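Local coordinates for protein citrate lyase, subunit 1 (Methanosaeta concilii, PDB 6HXI) that probably makes acetyl-CoA and oxaloacetate from citrate and coenzyme A at the expense of ATP, as part of ATP citrate lyase, at residues C[401-406]-C[413-418]. Residues are numbered along the deposited sequence; the frame is centred on the assembly and turned at random.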
loop_
_atom_site.group_PDB
_atom_site.type_symbol
_atom_site.label_atom_id
_atom_site.label_comp_id
_atom_site.label_asym_id
_atom_site.label_seq_id
_atom_site.Cartn_x
_atom_site.Cartn_y
_atom_site.Cartn_z
ATOM N N GLN C 401 -34.046 8.473 -49.796
ATOM C CA GLN C 401 -35.439 8.443 -49.325
ATOM C C GLN C 401 -35.506 7.537 -48.103
ATOM O O GLN C 401 -35.266 6.338 -48.234
ATOM C CB GLN C 401 -36.361 7.922 -50.432
ATOM C CG GLN C 401 -37.196 8.997 -51.115
ATOM C CD GLN C 401 -38.496 8.411 -51.603
ATOM O OE1 GLN C 401 -39.310 7.902 -50.820
ATOM N NE2 GLN C 401 -38.721 8.466 -52.907
ATOM N N VAL C 402 -35.789 8.117 -46.913
ATOM C CA VAL C 402 -35.769 7.401 -45.619
ATOM C C VAL C 402 -37.173 7.178 -45.024
ATOM O O VAL C 402 -37.936 8.133 -44.837
ATOM C CB VAL C 402 -34.807 8.090 -44.620
ATOM C CG1 VAL C 402 -34.849 7.427 -43.236
ATOM C CG2 VAL C 402 -33.380 8.102 -45.166
ATOM N N HIS C 403 -37.486 5.894 -44.730
ATOM C CA HIS C 403 -38.775 5.423 -44.209
ATOM C C HIS C 403 -38.615 4.570 -42.971
ATOM O O HIS C 403 -37.564 3.975 -42.756
ATOM C CB HIS C 403 -39.533 4.608 -45.277
ATOM C CG HIS C 403 -39.799 5.358 -46.540
ATOM N ND1 HIS C 403 -41.044 5.879 -46.813
ATOM C CD2 HIS C 403 -38.964 5.657 -47.559
ATOM C CE1 HIS C 403 -40.938 6.472 -47.992
ATOM N NE2 HIS C 403 -39.701 6.365 -48.480
ATOM N N GLY C 404 -39.682 4.489 -42.191
ATOM C CA GLY C 404 -39.728 3.714 -40.962
ATOM C C GLY C 404 -40.909 2.762 -40.910
ATOM O O GLY C 404 -41.505 2.466 -41.951
ATOM N N PRO C 405 -41.278 2.287 -39.688
ATOM C CA PRO C 405 -42.398 1.330 -39.558
ATOM C C PRO C 405 -43.771 1.812 -40.020
ATOM O O PRO C 405 -44.662 0.984 -40.175
ATOM C CB PRO C 405 -42.404 0.999 -38.056
ATOM C CG PRO C 405 -41.030 1.354 -37.565
ATOM C CD PRO C 405 -40.669 2.567 -38.369
ATOM N N GLU C 406 -43.945 3.132 -40.231
ATOM C CA GLU C 406 -45.198 3.753 -40.699
ATOM C C GLU C 406 -45.485 3.439 -42.185
ATOM O O GLU C 406 -46.646 3.402 -42.609
ATOM C CB GLU C 406 -45.203 5.276 -40.414
ATOM C CG GLU C 406 -44.268 6.127 -41.280
ATOM C CD GLU C 406 -42.763 5.992 -41.097
ATOM O OE1 GLU C 406 -42.020 6.344 -42.044
ATOM O OE2 GLU C 406 -42.323 5.550 -40.011
ATOM N N VAL C 413 -40.090 -0.424 -52.980
ATOM C CA VAL C 413 -39.872 -1.112 -54.256
ATOM C C VAL C 413 -40.624 -0.382 -55.396
ATOM O O VAL C 413 -39.936 0.095 -56.303
ATOM C CB VAL C 413 -40.145 -2.642 -54.204
ATOM C CG1 VAL C 413 -40.043 -3.279 -55.589
ATOM C CG2 VAL C 413 -39.191 -3.323 -53.235
ATOM N N PRO C 414 -41.979 -0.214 -55.374
ATOM C CA PRO C 414 -42.641 0.527 -56.470
ATOM C C PRO C 414 -42.226 1.997 -56.541
ATOM O O PRO C 414 -42.122 2.538 -57.634
ATOM C CB PRO C 414 -44.131 0.383 -56.149
ATOM C CG PRO C 414 -44.218 -0.778 -55.215
ATOM C CD PRO C 414 -42.979 -0.688 -54.400
ATOM N N LEU C 415 -41.932 2.616 -55.380
ATOM C CA LEU C 415 -41.465 4.006 -55.234
ATOM C C LEU C 415 -40.145 4.253 -56.005
ATOM O O LEU C 415 -39.911 5.361 -56.504
ATOM C CB LEU C 415 -41.268 4.312 -53.724
ATOM C CG LEU C 415 -42.035 5.511 -53.103
ATOM C CD1 LEU C 415 -43.566 5.384 -53.255
ATOM C CD2 LEU C 415 -41.695 5.652 -51.623
ATOM N N ALA C 416 -39.310 3.207 -56.112
ATOM C CA ALA C 416 -38.016 3.244 -56.791
ATOM C C ALA C 416 -38.046 2.746 -58.248
ATOM O O ALA C 416 -37.275 3.243 -59.072
ATOM C CB ALA C 416 -37.008 2.433 -55.997
ATOM N N LEU C 417 -38.905 1.752 -58.552
ATOM C CA LEU C 417 -38.989 1.126 -59.873
ATOM C C LEU C 417 -40.083 1.675 -60.790
ATOM O O LEU C 417 -39.978 1.490 -62.009
ATOM C CB LEU C 417 -39.121 -0.405 -59.745
ATOM C CG LEU C 417 -38.020 -1.123 -58.945
ATOM C CD1 LEU C 417 -38.245 -2.619 -58.914
ATOM C CD2 LEU C 417 -36.653 -0.821 -59.497
ATOM N N GLU C 418 -41.120 2.336 -60.231
ATOM C CA GLU C 418 -42.218 2.927 -61.028
ATOM C C GLU C 418 -42.007 4.433 -61.272
ATOM O O GLU C 418 -42.135 4.881 -62.416
ATOM C CB GLU C 418 -43.605 2.666 -60.395
ATOM C CG GLU C 418 -43.960 1.198 -60.219
ATOM C CD GLU C 418 -44.595 0.547 -61.431
ATOM O OE1 GLU C 418 -45.825 0.712 -61.613
ATOM O OE2 GLU C 418 -43.874 -0.152 -62.181
#
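Leu415 makes the whole van der Waals contact from the helical side: its CD2 methyl reaches the paired polar ends of Gln401 and His403. CD2 lies 3.4 Å from Gln401 OE1, the leucine side chain running roughly perpendicular to that of the glutamine. The same methyl sits 3.8 Å from His403 NE2 and equally near CE1, approaching the imidazole obliquely, while leucine and histidine reach toward each other from facing sides.

The side-chain hydrogen bonds lie on the 401-406 side, not across the contact. His403 NE2 donates to Gln401 OE1 (2.8 Å, N-H...O angle 157°), with the oxygen close to the ring plane and the donor tilted 19° from the carbonyl plane. With CG beside the backbone N and anti to the carbonyl carbon (chi1 -58°), the His403 ring can meet the amide of the residue two positions earlier. ND1 is hydrogen-bonded to Thr407 OG1, so the ring is held at both nitrogens. Just after the strand, Gly404 N donates to Glu406 OE1 (3.0 Å).

Strand 400-403 is, within this chain, an edge strand of the four-stranded parallel sheet in the citrate-binding region, paired with strand 371-376; helix 412-417 packs its Val413 on helix 280-292. Just 96 Å² is buried between the segments. Since OE1 takes its hydrogen bond from His403 NE2 and meets Leu415 through a methyl, the contact adds no polar link between strand and helix.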